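Local coordinates for protein cysteine S-methyltransferase NleE (PDB 4R29) that is a cysteine methyltransferase that uses S-adenosylmethionine, probably modifying zinc-finger cysteines of host TAB2 and TAB3 to block NF-kappa-B activation, at residues R160-I174 against S190-S203. The protein carries 1 engineered substitution. Residues are numbered along the deposited sequence; the frame is centred on the assembly and turned at random.
Sequences RANRFIELYNIKRDI and SEMIIAREMGEIFS. With SAM (S-adenosylmethionine), chain E.
R160 runs extended past I201 to the C-terminal end of helix 186-201, where NH1 makes a weak hydrogen bond to I201 O (3.0 Å) beside the Schellman turn that ends at S203. I201 in turn is a knob among R160, R163, F164 and L167, its CD1 lying 3.6 Å from F164 CB. With CG anti to the backbone N (chi1 166°), the F164 ring turns its CD1-CE1 side to both M198, whose sulfur makes an oblique Met-aromatic contact, and F202, an oblique ring pair with planes at 55°. The next knob is L167, seated among I194, E197, M198 and I201; its CD1 meets E197 CB at 3.6 Å. K171 then bends along its chain, and NZ donates a hydrogen bond to S190 OG (2.9 Å), a hydroxyl that also bonds A187 O, and a salt bridge to E191 OE1 (2.9 Å) on the anti side, 26° out of the carboxylate plane. That bridge probably helps fix E191, whose OE2 receives a very short hydrogen bond from the SAM ribose O2' and another hydrogen bond links it to Y212. I174 closes the row against S190 and I193. The result is an antiparallel helical hairpin with knobs-into-holes packing, whose second helix, with F202 just beyond its end, lines the S-adenosylmethionine pocket.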
loop_
_atom_site.group_PDB
_atom_site.type_symbol
_atom_site.label_atom_id
_atom_site.label_comp_id
_atom_site.label_asym_id
_atom_site.label_seq_id
_atom_site.Cartn_x
_atom_site.Cartn_y
_atom_site.Cartn_z
ATOM N N ARG A 160 -9.268 9.087 4.237
ATOM C CA ARG A 160 -9.101 8.401 2.959
ATOM C C ARG A 160 -8.572 7.001 3.144
ATOM O O ARG A 160 -8.998 6.093 2.442
ATOM C CB ARG A 160 -8.232 9.205 1.979
ATOM C CG ARG A 160 -8.989 10.378 1.413
ATOM C CD ARG A 160 -8.279 11.063 0.285
ATOM N NE ARG A 160 -9.108 12.150 -0.210
ATOM C CZ ARG A 160 -8.934 12.754 -1.377
ATOM N NH1 ARG A 160 -7.952 12.376 -2.192
ATOM N NH2 ARG A 160 -9.750 13.738 -1.728
ATOM N N ALA A 161 -7.668 6.809 4.102
ATOM C CA ALA A 161 -7.118 5.484 4.304
ATOM C C ALA A 161 -8.244 4.563 4.737
ATOM O O ALA A 161 -8.362 3.440 4.256
ATOM C CB ALA A 161 -6.013 5.497 5.330
ATOM N N ASN A 162 -9.074 5.050 5.648
ATOM C CA ASN A 162 -10.213 4.270 6.113
ATOM C C ASN A 162 -11.197 3.994 4.979
ATOM O O ASN A 162 -11.661 2.870 4.803
ATOM C CB ASN A 162 -10.914 4.982 7.276
ATOM C CG ASN A 162 -10.189 4.796 8.596
ATOM O OD1 ASN A 162 -9.488 3.800 8.803
ATOM N ND2 ASN A 162 -10.349 5.756 9.492
ATOM N N ARG A 163 -11.503 5.029 4.206
ATOM C CA ARG A 163 -12.403 4.900 3.078
ATOM C C ARG A 163 -11.873 3.881 2.055
ATOM O O ARG A 163 -12.634 3.128 1.456
ATOM C CB ARG A 163 -12.625 6.257 2.429
ATOM C CG ARG A 163 -13.607 6.250 1.261
ATOM C CD ARG A 163 -15.002 6.033 1.792
ATOM N NE ARG A 163 -16.030 6.139 0.760
ATOM C CZ ARG A 163 -17.168 5.448 0.785
ATOM N NH1 ARG A 163 -17.414 4.594 1.777
ATOM N NH2 ARG A 163 -18.057 5.600 -0.182
ATOM N N PHE A 164 -10.568 3.840 1.869
ATOM C CA PHE A 164 -10.006 2.836 0.989
ATOM C C PHE A 164 -10.299 1.427 1.492
ATOM O O PHE A 164 -10.670 0.553 0.720
ATOM C CB PHE A 164 -8.500 3.022 0.828
ATOM C CG PHE A 164 -7.818 1.843 0.207
ATOM C CD1 PHE A 164 -7.864 1.646 -1.162
ATOM C CD2 PHE A 164 -7.158 0.908 0.996
ATOM C CE1 PHE A 164 -7.243 0.549 -1.750
ATOM C CE2 PHE A 164 -6.529 -0.192 0.421
ATOM C CZ PHE A 164 -6.575 -0.373 -0.957
ATOM N N ILE A 165 -10.114 1.208 2.787
ATOM C CA ILE A 165 -10.315 -0.110 3.369
ATOM C C ILE A 165 -11.771 -0.588 3.209
ATOM O O ILE A 165 -12.028 -1.769 2.925
ATOM C CB ILE A 165 -9.860 -0.127 4.837
ATOM C CG1 ILE A 165 -8.346 0.111 4.911
ATOM C CG2 ILE A 165 -10.226 -1.449 5.512
ATOM C CD1 ILE A 165 -7.832 0.304 6.337
ATOM N N GLU A 166 -12.710 0.339 3.371
ATOM C CA GLU A 166 -14.120 0.057 3.095
ATOM C C GLU A 166 -14.347 -0.324 1.644
ATOM O O GLU A 166 -15.028 -1.312 1.365
ATOM C CB GLU A 166 -14.990 1.268 3.404
ATOM C CG GLU A 166 -15.034 1.630 4.856
ATOM C CD GLU A 166 -15.718 2.964 5.072
ATOM O OE1 GLU A 166 -15.534 3.556 6.158
ATOM O OE2 GLU A 166 -16.430 3.422 4.149
ATOM N N LEU A 167 -13.807 0.472 0.718
ATOM C CA LEU A 167 -13.986 0.160 -0.687
ATOM C C LEU A 167 -13.277 -1.150 -1.000
ATOM O O LEU A 167 -13.810 -2.002 -1.688
ATOM C CB LEU A 167 -13.490 1.304 -1.582
ATOM C CG LEU A 167 -14.214 2.645 -1.399
ATOM C CD1 LEU A 167 -13.615 3.754 -2.244
ATOM C CD2 LEU A 167 -15.701 2.485 -1.710
ATOM N N TYR A 168 -12.082 -1.327 -0.461
ATOM C CA TYR A 168 -11.346 -2.562 -0.681
ATOM C C TYR A 168 -12.120 -3.789 -0.185
ATOM O O TYR A 168 -12.095 -4.843 -0.814
ATOM C CB TYR A 168 -10.007 -2.502 0.019
ATOM C CG TYR A 168 -9.189 -3.753 -0.148
ATOM C CD1 TYR A 168 -8.449 -3.963 -1.306
ATOM C CD2 TYR A 168 -9.150 -4.722 0.846
ATOM C CE1 TYR A 168 -7.688 -5.097 -1.471
ATOM C CE2 TYR A 168 -8.393 -5.869 0.691
ATOM C CZ TYR A 168 -7.664 -6.047 -0.472
ATOM O OH TYR A 168 -6.903 -7.174 -0.654
ATOM N N ASN A 169 -12.781 -3.647 0.956
ATOM C CA ASN A 169 -13.565 -4.732 1.518
ATOM C C ASN A 169 -14.796 -5.033 0.673
ATOM O O ASN A 169 -15.202 -6.176 0.534
ATOM C CB ASN A 169 -13.983 -4.404 2.953
ATOM C CG ASN A 169 -12.854 -4.600 3.948
ATOM O OD1 ASN A 169 -11.939 -5.386 3.716
ATOM N ND2 ASN A 169 -12.911 -3.879 5.061
ATOM N N ILE A 170 -15.402 -3.988 0.126
ATOM C CA ILE A 170 -16.532 -4.185 -0.744
ATOM C C ILE A 170 -16.085 -4.950 -1.982
ATOM O O ILE A 170 -16.718 -5.931 -2.370
ATOM C CB ILE A 170 -17.138 -2.866 -1.169
ATOM C CG1 ILE A 170 -17.872 -2.221 0.005
ATOM C CG2 ILE A 170 -18.068 -3.078 -2.359
ATOM C CD1 ILE A 170 -18.428 -0.845 -0.339
ATOM N N LYS A 171 -14.984 -4.510 -2.591
ATOM C CA LYS A 171 -14.460 -5.200 -3.766
ATOM C C LYS A 171 -14.217 -6.674 -3.458
ATOM O O LYS A 171 -14.718 -7.546 -4.152
ATOM C CB LYS A 171 -13.157 -4.572 -4.262
ATOM C CG LYS A 171 -12.684 -5.133 -5.613
ATOM C CD LYS A 171 -11.183 -5.351 -5.635
ATOM C CE LYS A 171 -10.561 -5.077 -7.022
ATOM N NZ LYS A 171 -11.359 -5.608 -8.187
ATOM N N ARG A 172 -13.449 -6.958 -2.410
ATOM C CA ARG A 172 -13.097 -8.344 -2.141
ATOM C C ARG A 172 -14.325 -9.187 -1.716
ATOM O O ARG A 172 -14.429 -10.347 -2.100
ATOM C CB ARG A 172 -11.930 -8.457 -1.154
ATOM C CG ARG A 172 -12.292 -8.152 0.261
ATOM C CD ARG A 172 -12.436 -9.410 1.110
ATOM N NE ARG A 172 -13.011 -9.079 2.416
ATOM C CZ ARG A 172 -12.368 -8.395 3.362
ATOM N NH1 ARG A 172 -11.125 -7.969 3.146
ATOM N NH2 ARG A 172 -12.967 -8.129 4.520
ATOM N N ASP A 173 -15.260 -8.600 -0.969
ATOM C CA ASP A 173 -16.506 -9.306 -0.645
ATOM C C ASP A 173 -17.279 -9.698 -1.907
ATOM O O ASP A 173 -17.750 -10.832 -2.042
ATOM C CB ASP A 173 -17.393 -8.484 0.297
ATOM C CG ASP A 173 -16.811 -8.390 1.697
ATOM O OD1 ASP A 173 -15.770 -9.032 1.951
ATOM O OD2 ASP A 173 -17.388 -7.686 2.549
ATOM N N ILE A 174 -17.385 -8.755 -2.837
ATOM C CA ILE A 174 -18.068 -8.992 -4.099
ATOM C C ILE A 174 -17.374 -10.094 -4.895
ATOM O O ILE A 174 -18.006 -11.047 -5.355
ATOM C CB ILE A 174 -18.198 -7.683 -4.903
ATOM C CG1 ILE A 174 -19.215 -6.766 -4.210
ATOM C CG2 ILE A 174 -18.623 -7.951 -6.345
ATOM C CD1 ILE A 174 -19.453 -5.473 -4.937
ATOM N N SER A 190 -16.564 -5.883 -10.254
ATOM C CA SER A 190 -16.317 -5.296 -8.943
ATOM C C SER A 190 -15.627 -3.942 -9.115
ATOM O O SER A 190 -15.872 -3.019 -8.346
ATOM C CB SER A 190 -15.515 -6.239 -8.031
ATOM O OG SER A 190 -14.157 -6.336 -8.439
ATOM N N GLU A 191 -14.800 -3.819 -10.149
ATOM C CA GLU A 191 -14.238 -2.513 -10.509
ATOM C C GLU A 191 -15.321 -1.505 -10.879
ATOM O O GLU A 191 -15.195 -0.321 -10.567
ATOM C CB GLU A 191 -13.256 -2.632 -11.683
ATOM C CG GLU A 191 -11.886 -3.203 -11.314
ATOM C CD GLU A 191 -11.185 -2.402 -10.220
ATOM O OE1 GLU A 191 -11.236 -2.816 -9.054
ATOM O OE2 GLU A 191 -10.564 -1.369 -10.523
ATOM N N MET A 192 -16.364 -1.946 -11.586
ATOM C CA MET A 192 -17.384 -0.996 -11.998
ATOM C C MET A 192 -18.036 -0.432 -10.736
ATOM O O MET A 192 -18.460 0.716 -10.702
ATOM C CB MET A 192 -18.424 -1.651 -12.919
ATOM C CG MET A 192 -19.533 -0.706 -13.392
ATOM S SD MET A 192 -18.961 0.694 -14.426
ATOM C CE MET A 192 -18.862 -0.020 -16.083
ATOM N N ILE A 193 -18.074 -1.241 -9.682
ATOM C CA ILE A 193 -18.732 -0.826 -8.447
ATOM C C ILE A 193 -17.919 0.207 -7.630
ATOM O O ILE A 193 -18.483 1.160 -7.070
ATOM C CB ILE A 193 -19.035 -2.042 -7.528
ATOM C CG1 ILE A 193 -19.812 -3.135 -8.276
ATOM C CG2 ILE A 193 -19.746 -1.592 -6.282
ATOM C CD1 ILE A 193 -21.271 -2.872 -8.434
ATOM N N ILE A 194 -16.603 0.031 -7.552
ATOM C CA ILE A 194 -15.826 0.884 -6.642
ATOM C C ILE A 194 -14.712 1.722 -7.276
ATOM O O ILE A 194 -14.070 2.514 -6.583
ATOM C CB ILE A 194 -15.236 0.065 -5.483
ATOM C CG1 ILE A 194 -14.535 -1.188 -6.016
ATOM C CG2 ILE A 194 -16.322 -0.309 -4.482
ATOM C CD1 ILE A 194 -13.118 -0.963 -6.435
ATOM N N ALA A 195 -14.485 1.570 -8.578
ATOM C CA ALA A 195 -13.282 2.131 -9.192
ATOM C C ALA A 195 -13.278 3.663 -9.179
ATOM O O ALA A 195 -12.263 4.266 -8.880
ATOM C CB ALA A 195 -13.067 1.590 -10.617
ATOM N N ARG A 196 -14.408 4.286 -9.499
ATOM C CA ARG A 196 -14.497 5.747 -9.506
ATOM C C ARG A 196 -14.270 6.301 -8.109
ATOM O O ARG A 196 -13.543 7.281 -7.918
ATOM C CB ARG A 196 -15.847 6.236 -10.048
ATOM C CG ARG A 196 -16.017 7.755 -9.945
ATOM C CD ARG A 196 -17.235 8.283 -10.716
ATOM N NE ARG A 196 -17.187 7.975 -12.141
ATOM C CZ ARG A 196 -16.582 8.716 -13.069
ATOM N NH1 ARG A 196 -15.932 9.827 -12.740
ATOM N NH2 ARG A 196 -16.613 8.336 -14.340
ATOM N N GLU A 197 -14.887 5.658 -7.128
ATOM C CA GLU A 197 -14.681 6.034 -5.740
ATOM C C GLU A 197 -13.199 5.906 -5.313
ATOM O O GLU A 197 -12.668 6.786 -4.641
ATOM C CB GLU A 197 -15.622 5.233 -4.832
ATOM C CG GLU A 197 -17.101 5.505 -5.096
ATOM C CD GLU A 197 -17.693 4.729 -6.297
ATOM O OE1 GLU A 197 -16.971 4.012 -7.034
ATOM O OE2 GLU A 197 -18.922 4.834 -6.493
ATOM N N MET A 198 -12.527 4.833 -5.722
ATOM C CA MET A 198 -11.082 4.718 -5.490
ATOM C C MET A 198 -10.288 5.821 -6.173
ATOM O O MET A 198 -9.394 6.399 -5.572
ATOM C CB MET A 198 -10.541 3.401 -6.020
ATOM C CG MET A 198 -11.297 2.197 -5.584
ATOM S SD MET A 198 -10.242 1.176 -4.577
ATOM C CE MET A 198 -10.071 2.368 -3.248
ATOM N N GLY A 199 -10.575 6.069 -7.449
ATOM C CA GLY A 199 -9.861 7.087 -8.192
ATOM C C GLY A 199 -9.880 8.412 -7.444
ATOM O O GLY A 199 -8.855 9.092 -7.292
ATOM N N GLU A 200 -11.060 8.757 -6.943
ATOM C CA GLU A 200 -11.258 9.985 -6.190
ATOM C C GLU A 200 -10.398 10.042 -4.930
ATOM O O GLU A 200 -9.705 11.027 -4.694
ATOM C CB GLU A 200 -12.747 10.173 -5.888
ATOM C CG GLU A 200 -13.550 10.372 -7.175
ATOM C CD GLU A 200 -15.058 10.398 -6.971
ATOM O OE1 GLU A 200 -15.537 10.087 -5.870
ATOM O OE2 GLU A 200 -15.773 10.728 -7.934
ATOM N N ILE A 201 -10.418 8.982 -4.128
ATOM C CA ILE A 201 -9.653 9.024 -2.885
ATOM C C ILE A 201 -8.144 8.952 -3.149
ATOM O O ILE A 201 -7.360 9.424 -2.346
ATOM C CB ILE A 201 -10.134 7.984 -1.826
ATOM C CG1 ILE A 201 -10.014 6.549 -2.346
ATOM C CG2 ILE A 201 -11.584 8.286 -1.385
ATOM C CD1 ILE A 201 -10.228 5.478 -1.246
ATOM N N PHE A 202 -7.750 8.401 -4.297
ATOM C CA PHE A 202 -6.345 8.415 -4.674
ATOM C C PHE A 202 -5.934 9.727 -5.343
ATOM O O PHE A 202 -4.791 9.864 -5.755
ATOM C CB PHE A 202 -5.998 7.236 -5.597
ATOM C CG PHE A 202 -5.942 5.894 -4.898
ATOM C CD1 PHE A 202 -5.160 5.710 -3.767
ATOM C CD2 PHE A 202 -6.673 4.814 -5.387
ATOM C CE1 PHE A 202 -5.100 4.473 -3.140
ATOM C CE2 PHE A 202 -6.617 3.576 -4.763
ATOM C CZ PHE A 202 -5.833 3.411 -3.635
ATOM N N SER A 203 -6.858 10.679 -5.452
ATOM C CA SER A 203 -6.543 12.000 -6.018
ATOM C C SER A 203 -6.207 11.988 -7.508
ATOM O O SER A 203 -5.543 12.880 -7.982
ATOM C CB SER A 203 -5.368 12.653 -5.282
ATOM O OG SER A 203 -5.660 12.847 -3.919
HETATM N N SAM E . -0.626 2.568 -6.098
HETATM C CA SAM E . -1.843 3.313 -6.422
HETATM C C SAM E . -1.927 4.621 -5.644
HETATM O O SAM E . -2.650 5.533 -6.063
HETATM O OXT SAM E . -1.300 4.769 -4.581
HETATM C CB SAM E . -3.109 2.512 -6.133
HETATM C CG SAM E . -3.369 1.368 -7.099
HETATM S SD SAM E . -5.091 0.772 -7.083
HETATM C CE SAM E . -4.877 -0.484 -8.371
HETATM C "C5'" SAM E . -5.862 2.050 -8.107
HETATM C "C4'" SAM E . -7.366 1.813 -8.213
HETATM O "O4'" SAM E . -8.028 3.019 -8.549
HETATM C "C3'" SAM E . -7.714 0.790 -9.291
HETATM O "O3'" SAM E . -7.820 -0.515 -8.755
HETATM C "C2'" SAM E . -9.036 1.289 -9.833
HETATM O "O2'" SAM E . -10.036 0.626 -9.115
HETATM C "C1'" SAM E . -9.090 2.768 -9.455
HETATM N N9 SAM E . -8.855 3.685 -10.587
HETATM C C8 SAM E . -9.673 4.714 -10.968
HETATM N N7 SAM E . -9.120 5.358 -12.012
HETATM C C5 SAM E . -7.947 4.754 -12.302
HETATM C C6 SAM E . -6.987 5.012 -13.270
HETATM N N6 SAM E . -7.153 6.014 -14.127
HETATM N N1 SAM E . -5.867 4.216 -13.333
HETATM C C2 SAM E . -5.698 3.180 -12.431
HETATM N N3 SAM E . -6.654 2.930 -11.467
HETATM C C4 SAM E . -7.763 3.707 -11.402
#